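PDB 5C2I: Alr1585 protein from Nostoc sp., which probably uses hydrogen peroxide to oxidise dyes and similar substrates at its bound haem, as a DyP-type (dye-decolorizing) peroxidase. Local coordinates for residues 63-67 against 68-72; 73-76 against 77-81; 270-273 against 274-278. The protein carries 1 engineered substitution. One frame throughout, in Å; residues are numbered along the deposited sequence.

Overall arrangement
Interactions 1 and 2 follow one another along the chain: the first ends helix 55-68 and runs through the short connection, the second forms the opening turns of helix 73-86. Their centres are about 15 Å apart, and they meet where Thr71 CG2 packs 3.7 Å from Gln76 N. Interaction 3 lies on the opposite side of the chain's centre, at the end of helix 263-277, its centre about 52 Å from that of interaction 1 and about 47 Å from that of interaction 2. Interactions 1 and 2 lie in the DyP dimeric alpha+beta barrel domain, interaction 3 in the C-terminal DyP-type peroxidase region, where the side chain of Gln270 lies about 11 Å from the haem.

Interaction 1 of 3, residues 63-67 against 68-72; sequences QSFAQ and TYITS
Two carbonyls of the last helical turn each hold two donors: Ser64 O takes Thr68 N at 2.9 Å, and Phe65 O takes both Tyr69 N at 2.8 Å and Ile70 N at 3.3 Å. The second donor to Ser64 O is the hydroxyl Thr68 OG1, at 3.0 Å. It comes from the opposite face of the carbonyl plane to the amide, brought there by a chi1 of -56° that folds OG1 back beside its own backbone N. A water donates to Ala66 O and Ile70 O, bridging the turn as the chain leaves the helix.

With its CG anti to the backbone N (chi1 -172°), Phe65 lays its ring beside the residues that follow. Tyr69 CB sits over one face, 4.0 Å from the ring centroid, in a CH-pi contact. The two rings are near parallel, planes at 30°, but barely overlap. Ile70 CG1 meets Phe65 CD2 at 3.7 Å, while Ile70 CD1 rests 3.6 Å from Ala66 CA. Replacing Phe65 with an alanine would probably leave Tyr69 CB and Ile70 CG1 without their shared aromatic partner and open a gap beside strand 93-98.

This is the C-terminal end of helix 55-68, where an i+5 bond from Ile70 N joins the i+4 bond at Phe65 O. Ala94 and Phe96 bring strand 93-98 against the Phe65 ring, and Leu464 of helix 461-465 covers Ala66 and Ile70, before helix 73-86 begins.

Interaction 2 of 3, residues 73-76 against 77-81; sequences AKKQ and ADEAF
Lys74 and Asp78, one helical turn apart, form a salt bridge in which Lys74 NZ donates to Asp78 OD2 at 3.0 Å, meeting the oxygen nearly along its C-O axis. The lysine chain runs extended as far as CE and then bends (chi4 -72°), which swings the ammonium back to the carboxylate. Alongside, Lys75 crosses Glu79 at about a right angle. Here the aliphatic part does the touching: Lys75 CE lies 3.4 Å from Glu79 OE2 and Lys75 CG 3.7 Å from the same oxygen, whereas Lys75 NZ stands off at 4.5 Å, beyond a salt bridge.

Regular helical backbone bonds carry both pairs, Asp78 N to Lys74 O and Glu79 N to Lys75 O each measuring 2.9 Å. Ala77 N to Ala73 O and Ala80 N to Gln76 O continue the pattern. Ser72 is the N-cap of this helix, its OG bonded to Lys75 N. The extended side chain of Gln76 reaches the loop after helix 24-29, where OE1 accepts from Asn33 N and NE2 donates to Lys36 O, so its amide ties the helix to that loop.

The two acids are thus balanced differently. Asp78 is paired with Lys74 at the surface. Buried Glu79 gives OE1 to a salt bridge with Arg40, and the positive charge of that arginine, helped at longer range by Lys75, probably favours its ionised form.

Interaction 3 of 3, residues 270-273 against 274-278; sequences QRKL and AQKLN
The side-chain amide of Gln275 passes obliquely by the carbonyl oxygen of Arg271, with Gln275 CD 3.9 Å and Gln275 NE2 3.8 Å from Arg271 O. The contact is made chiefly by its stem, Gln275 CG lying 3.1 Å from that oxygen, which also accepts Gln275 N in the regular helical pattern. The other flat groups turn to the chain around Glu281: the Gln270 amide donates through NE2 to Glu281 O, and the Arg271 guanidinium makes a long, weak ion pair with the Glu281 carboxylate.

On another side of the helix Leu273 and Leu277 pack methyl to methyl, their CD1 atoms 3.6 Å apart. With chi1 173° and chi2 62°, Leu273 CD1 comes to lie against Leu277 CD1. The same two residues are joined by Leu277 N to Leu273 O, 3.0 Å. Trp430 of strand 428-431 touches both leucines, and Ile288 of helix 281-289 touches Leu273.

Past Leu277 the chain turns out of the helix at Asn278, whose phi is 52°. Asn278 N makes a weak bond of 3.2 Å to Gln275 O, and the next backbone N pairs with Ala274 O, making Asn278 the C-prime residue of a Schellman motif that terminates helix 263-277.

Interaction 1 of 3, residues 63-67 against 68-72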
loop_
_atom_site.group_PDB
_atom_site.type_symbol
_atom_site.label_atom_id
_atom_site.label_comp_id
_atom_site.label_asym_id
_atom_site.label_seq_id
_atom_site.Cartn_x
_atom_site.Cartn_y
_atom_site.Cartn_z
ATOM N N GLN A 63 -7.233 12.275 40.386
ATOM C CA GLN A 63 -7.015 11.005 41.062
ATOM C C GLN A 63 -7.523 9.838 40.202
ATOM O O GLN A 63 -6.817 8.824 40.037
ATOM C CB GLN A 63 -7.677 11.033 42.430
ATOM C CG GLN A 63 -7.554 9.739 43.211
ATOM C CD GLN A 63 -8.359 9.733 44.518
ATOM O OE1 GLN A 63 -9.573 10.062 44.553
ATOM N NE2 GLN A 63 -7.727 9.344 45.577
ATOM N N SER A 64 -8.742 9.966 39.678
ATOM C CA SER A 64 -9.342 8.871 38.892
ATOM C C SER A 64 -8.546 8.675 37.615
ATOM O O SER A 64 -8.320 7.548 37.204
ATOM C CB SER A 64 -10.821 9.101 38.554
ATOM O OG SER A 64 -10.897 10.126 37.534
ATOM N N PHE A 65 -8.102 9.774 37.004
ATOM C CA PHE A 65 -7.275 9.674 35.798
ATOM C C PHE A 65 -5.937 8.998 36.052
ATOM O O PHE A 65 -5.504 8.146 35.267
ATOM C CB PHE A 65 -7.043 11.055 35.184
ATOM C CG PHE A 65 -6.371 10.999 33.847
ATOM C CD1 PHE A 65 -7.093 10.646 32.716
ATOM C CD2 PHE A 65 -5.060 11.314 33.711
ATOM C CE1 PHE A 65 -6.475 10.572 31.460
ATOM C CE2 PHE A 65 -4.446 11.295 32.457
ATOM C CZ PHE A 65 -5.156 10.881 31.330
ATOM N N ALA A 66 -5.311 9.315 37.169
ATOM C CA ALA A 66 -4.094 8.650 37.565
ATOM C C ALA A 66 -4.296 7.177 37.893
ATOM O O ALA A 66 -3.451 6.361 37.539
ATOM C CB ALA A 66 -3.480 9.371 38.756
ATOM N N GLN A 67 -5.430 6.833 38.514
ATOM C CA GLN A 67 -5.689 5.427 38.833
ATOM C C GLN A 67 -5.964 4.626 37.577
ATOM O O GLN A 67 -5.572 3.472 37.480
ATOM C CB GLN A 67 -6.875 5.288 39.791
ATOM C CG GLN A 67 -6.557 5.757 41.196
ATOM C CD GLN A 67 -7.796 5.974 42.052
ATOM O OE1 GLN A 67 -8.926 6.114 41.551
ATOM N NE2 GLN A 67 -7.584 6.025 43.367
ATOM N N THR A 68 -6.687 5.213 36.622
ATOM C CA THR A 68 -7.210 4.463 35.481
ATOM C C THR A 68 -6.297 4.467 34.266
ATOM O O THR A 68 -6.183 3.450 33.567
ATOM C CB THR A 68 -8.589 5.002 35.077
ATOM O OG1 THR A 68 -9.443 4.936 36.225
ATOM C CG2 THR A 68 -9.227 4.144 34.005
ATOM N N TYR A 69 -5.682 5.614 33.971
ATOM C CA TYR A 69 -5.025 5.793 32.676
ATOM C C TYR A 69 -3.524 6.015 32.679
ATOM O O TYR A 69 -2.859 5.605 31.730
ATOM C CB TYR A 69 -5.669 6.987 31.937
ATOM C CG TYR A 69 -7.072 6.655 31.472
ATOM C CD1 TYR A 69 -7.272 5.880 30.353
ATOM C CD2 TYR A 69 -8.187 7.139 32.141
ATOM C CE1 TYR A 69 -8.567 5.552 29.920
ATOM C CE2 TYR A 69 -9.472 6.856 31.703
ATOM C CZ TYR A 69 -9.652 6.063 30.588
ATOM O OH TYR A 69 -10.919 5.766 30.155
ATOM N N ILE A 70 -2.997 6.743 33.655
ATOM C CA ILE A 70 -1.598 7.188 33.538
ATOM C C ILE A 70 -0.684 5.967 33.447
ATOM O O ILE A 70 -0.792 5.017 34.231
ATOM C CB ILE A 70 -1.180 8.145 34.671
ATOM C CG1 ILE A 70 -1.968 9.470 34.533
ATOM C CG2 ILE A 70 0.304 8.433 34.591
ATOM C CD1 ILE A 70 -1.703 10.483 35.613
ATOM N N THR A 71 0.260 6.051 32.532
ATOM C CA THR A 71 1.208 4.989 32.263
ATOM C C THR A 71 2.502 5.258 33.012
ATOM O O THR A 71 3.148 6.257 32.755
ATOM C CB THR A 71 1.508 4.937 30.757
ATOM O OG1 THR A 71 0.286 4.901 30.018
ATOM C CG2 THR A 71 2.331 3.694 30.394
ATOM N N SER A 72 2.914 4.326 33.874
ATOM C CA SER A 72 4.241 4.412 34.475
ATOM C C SER A 72 5.334 3.962 33.479
ATOM O O SER A 72 5.058 3.282 32.493
ATOM C CB SER A 72 4.296 3.556 35.725
ATOM O OG SER A 72 4.229 2.189 35.393
HETATM O O HOH W 1 -1.345 4.968 36.947
#

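Interaction 2 of 3, residues 73-76 against 77-81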
loop_
_atom_site.group_PDB
_atom_site.type_symbol
_atom_site.label_atom_id
_atom_site.label_comp_id
_atom_site.label_asym_id
_atom_site.label_seq_id
_atom_site.Cartn_x
_atom_site.Cartn_y
_atom_site.Cartn_z
ATOM N N ALA A 73 6.588 4.247 33.812
ATOM C CA ALA A 73 7.699 3.717 33.034
ATOM C C ALA A 73 7.728 2.181 33.040
ATOM O O ALA A 73 7.997 1.554 32.017
ATOM C CB ALA A 73 9.003 4.287 33.544
ATOM N N LYS A 74 7.399 1.578 34.176
ATOM C CA LYS A 74 7.305 0.136 34.261
ATOM C C LYS A 74 6.205 -0.416 33.367
ATOM O O LYS A 74 6.438 -1.368 32.624
ATOM C CB LYS A 74 7.101 -0.312 35.729
ATOM C CG LYS A 74 6.863 -1.816 35.990
ATOM C CD LYS A 74 6.185 -2.087 37.350
ATOM C CE LYS A 74 6.239 -3.609 37.710
ATOM N NZ LYS A 74 5.294 -4.376 36.841
ATOM N N LYS A 75 5.028 0.167 33.426
ATOM C CA LYS A 75 3.905 -0.267 32.582
ATOM C C LYS A 75 4.251 -0.098 31.099
ATOM O O LYS A 75 3.978 -0.992 30.308
ATOM C CB LYS A 75 2.617 0.483 32.931
ATOM C CG LYS A 75 1.406 0.064 32.112
ATOM C CD LYS A 75 0.943 -1.330 32.504
ATOM C CE LYS A 75 -0.188 -1.806 31.578
ATOM N NZ LYS A 75 -0.661 -3.172 31.870
ATOM N N GLN A 76 4.851 1.029 30.750
ATOM C CA GLN A 76 5.269 1.282 29.367
ATOM C C GLN A 76 6.210 0.161 28.860
ATOM O O GLN A 76 5.972 -0.411 27.785
ATOM C CB GLN A 76 5.973 2.611 29.268
ATOM C CG GLN A 76 6.424 2.964 27.877
ATOM C CD GLN A 76 7.252 4.209 27.824
ATOM O OE1 GLN A 76 7.213 5.025 28.754
ATOM N NE2 GLN A 76 7.964 4.420 26.698
ATOM N N ALA A 77 7.209 -0.194 29.675
ATOM C CA ALA A 77 8.131 -1.270 29.329
ATOM C C ALA A 77 7.415 -2.619 29.217
ATOM O O ALA A 77 7.692 -3.408 28.289
ATOM C CB ALA A 77 9.282 -1.351 30.344
ATOM N N ASP A 78 6.509 -2.904 30.148
ATOM C CA ASP A 78 5.770 -4.187 30.155
ATOM C C ASP A 78 4.872 -4.305 28.925
ATOM O O ASP A 78 4.783 -5.375 28.332
ATOM C CB ASP A 78 4.932 -4.348 31.422
ATOM C CG ASP A 78 5.797 -4.547 32.689
ATOM O OD1 ASP A 78 7.041 -4.680 32.571
ATOM O OD2 ASP A 78 5.247 -4.572 33.811
ATOM N N GLU A 79 4.254 -3.198 28.507
ATOM C CA GLU A 79 3.394 -3.182 27.323
ATOM C C GLU A 79 4.233 -3.426 26.062
ATOM O O GLU A 79 3.779 -4.133 25.149
ATOM C CB GLU A 79 2.657 -1.813 27.188
ATOM C CG GLU A 79 1.486 -1.623 28.161
ATOM C CD GLU A 79 0.985 -0.182 28.202
ATOM O OE1 GLU A 79 1.686 0.738 27.759
ATOM O OE2 GLU A 79 -0.102 0.046 28.703
ATOM N N ALA A 80 5.423 -2.826 25.990
ATOM C CA ALA A 80 6.311 -3.059 24.848
ATOM C C ALA A 80 6.790 -4.521 24.833
ATOM O O ALA A 80 6.826 -5.162 23.783
ATOM C CB ALA A 80 7.492 -2.102 24.867
ATOM N N PHE A 81 7.092 -5.061 26.015
ATOM C CA PHE A 81 7.574 -6.457 26.137
ATOM C C PHE A 81 6.495 -7.429 25.673
ATOM O O PHE A 81 6.773 -8.353 24.896
ATOM C CB PHE A 81 8.005 -6.752 27.584
ATOM C CG PHE A 81 8.542 -8.151 27.811
ATOM C CD1 PHE A 81 9.898 -8.428 27.629
ATOM C CD2 PHE A 81 7.715 -9.169 28.262
ATOM C CE1 PHE A 81 10.403 -9.715 27.876
ATOM C CE2 PHE A 81 8.218 -10.468 28.502
ATOM C CZ PHE A 81 9.566 -10.721 28.309
#

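Interaction 3 of 3, residues 270-273 against 274-278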
loop_
_atom_site.group_PDB
_atom_site.type_symbol
_atom_site.label_atom_id
_atom_site.label_comp_id
_atom_site.label_asym_id
_atom_site.label_seq_id
_atom_site.Cartn_x
_atom_site.Cartn_y
_atom_site.Cartn_z
ATOM N N GLN A 270 16.700 27.619 0.924
ATOM C CA GLN A 270 17.668 26.559 0.737
ATOM C C GLN A 270 18.162 26.496 -0.723
ATOM O O GLN A 270 19.354 26.404 -0.970
ATOM C CB GLN A 270 17.080 25.204 1.177
ATOM C CG GLN A 270 18.013 24.017 0.966
ATOM C CD GLN A 270 17.401 22.710 1.420
ATOM O OE1 GLN A 270 16.350 22.709 2.094
ATOM N NE2 GLN A 270 17.997 21.574 0.973
ATOM N N ARG A 271 17.251 26.585 -1.685
ATOM C CA ARG A 271 17.636 26.607 -3.112
ATOM C C ARG A 271 18.459 27.837 -3.456
ATOM O O ARG A 271 19.416 27.762 -4.230
ATOM C CB ARG A 271 16.409 26.517 -4.048
ATOM C CG ARG A 271 15.834 25.100 -4.139
ATOM C CD ARG A 271 14.872 24.963 -5.326
ATOM N NE ARG A 271 13.637 25.690 -5.061
ATOM C CZ ARG A 271 12.622 25.228 -4.316
ATOM N NH1 ARG A 271 12.667 24.006 -3.814
ATOM N NH2 ARG A 271 11.553 25.992 -4.111
ATOM N N LYS A 272 18.065 28.975 -2.912
ATOM C CA LYS A 272 18.805 30.189 -3.174
ATOM C C LYS A 272 20.232 30.122 -2.600
ATOM O O LYS A 272 21.198 30.548 -3.238
ATOM C CB LYS A 272 18.063 31.408 -2.672
ATOM C CG LYS A 272 18.871 32.649 -3.045
ATOM C CD LYS A 272 18.099 33.916 -3.228
ATOM C CE LYS A 272 19.036 35.051 -3.596
ATOM N NZ LYS A 272 18.393 36.387 -3.491
ATOM N N LEU A 273 20.343 29.616 -1.384
ATOM C CA LEU A 273 21.635 29.403 -0.741
ATOM C C LEU A 273 22.503 28.505 -1.597
ATOM O O LEU A 273 23.665 28.839 -1.880
ATOM C CB LEU A 273 21.418 28.785 0.654
ATOM C CG LEU A 273 22.663 28.343 1.420
ATOM C CD1 LEU A 273 23.589 29.526 1.712
ATOM C CD2 LEU A 273 22.258 27.618 2.688
ATOM N N ALA A 274 21.917 27.407 -2.087
ATOM C CA ALA A 274 22.640 26.478 -2.935
ATOM C C ALA A 274 23.132 27.155 -4.219
ATOM O O ALA A 274 24.276 26.957 -4.649
ATOM C CB ALA A 274 21.753 25.283 -3.259
ATOM N N GLN A 275 22.281 27.959 -4.818
ATOM C CA GLN A 275 22.650 28.645 -6.072
ATOM C C GLN A 275 23.763 29.651 -5.801
ATOM O O GLN A 275 24.689 29.767 -6.598
ATOM C CB GLN A 275 21.493 29.415 -6.685
ATOM C CG GLN A 275 20.284 28.611 -7.098
ATOM C CD GLN A 275 19.184 29.485 -7.693
ATOM O OE1 GLN A 275 19.464 30.513 -8.360
ATOM N NE2 GLN A 275 17.916 29.072 -7.477
ATOM N N LYS A 276 23.662 30.387 -4.708
ATOM C CA LYS A 276 24.679 31.398 -4.358
ATOM C C LYS A 276 26.055 30.769 -4.131
ATOM O O LYS A 276 27.086 31.262 -4.651
ATOM C CB LYS A 276 24.207 32.238 -3.155
ATOM C CG LYS A 276 23.170 33.256 -3.588
ATOM C CD LYS A 276 23.709 34.254 -4.639
ATOM C CE LYS A 276 24.697 35.249 -4.063
ATOM N NZ LYS A 276 25.054 36.387 -4.973
ATOM N N LEU A 277 26.074 29.641 -3.416
ATOM C CA LEU A 277 27.309 28.925 -3.180
ATOM C C LEU A 277 27.741 28.023 -4.328
ATOM O O LEU A 277 28.822 27.424 -4.271
ATOM C CB LEU A 277 27.192 28.079 -1.906
ATOM C CG LEU A 277 26.892 28.855 -0.626
ATOM C CD1 LEU A 277 26.587 27.897 0.499
ATOM C CD2 LEU A 277 28.058 29.772 -0.282
ATOM N N ASN A 278 26.884 27.880 -5.340
ATOM C CA ASN A 278 27.101 26.943 -6.405
ATOM C C ASN A 278 27.382 25.528 -5.888
ATOM O O ASN A 278 28.403 24.921 -6.250
ATOM C CB ASN A 278 28.252 27.440 -7.303
ATOM C CG ASN A 278 28.271 26.740 -8.613
ATOM O OD1 ASN A 278 27.223 26.463 -9.187
ATOM N ND2 ASN A 278 29.452 26.418 -9.092
#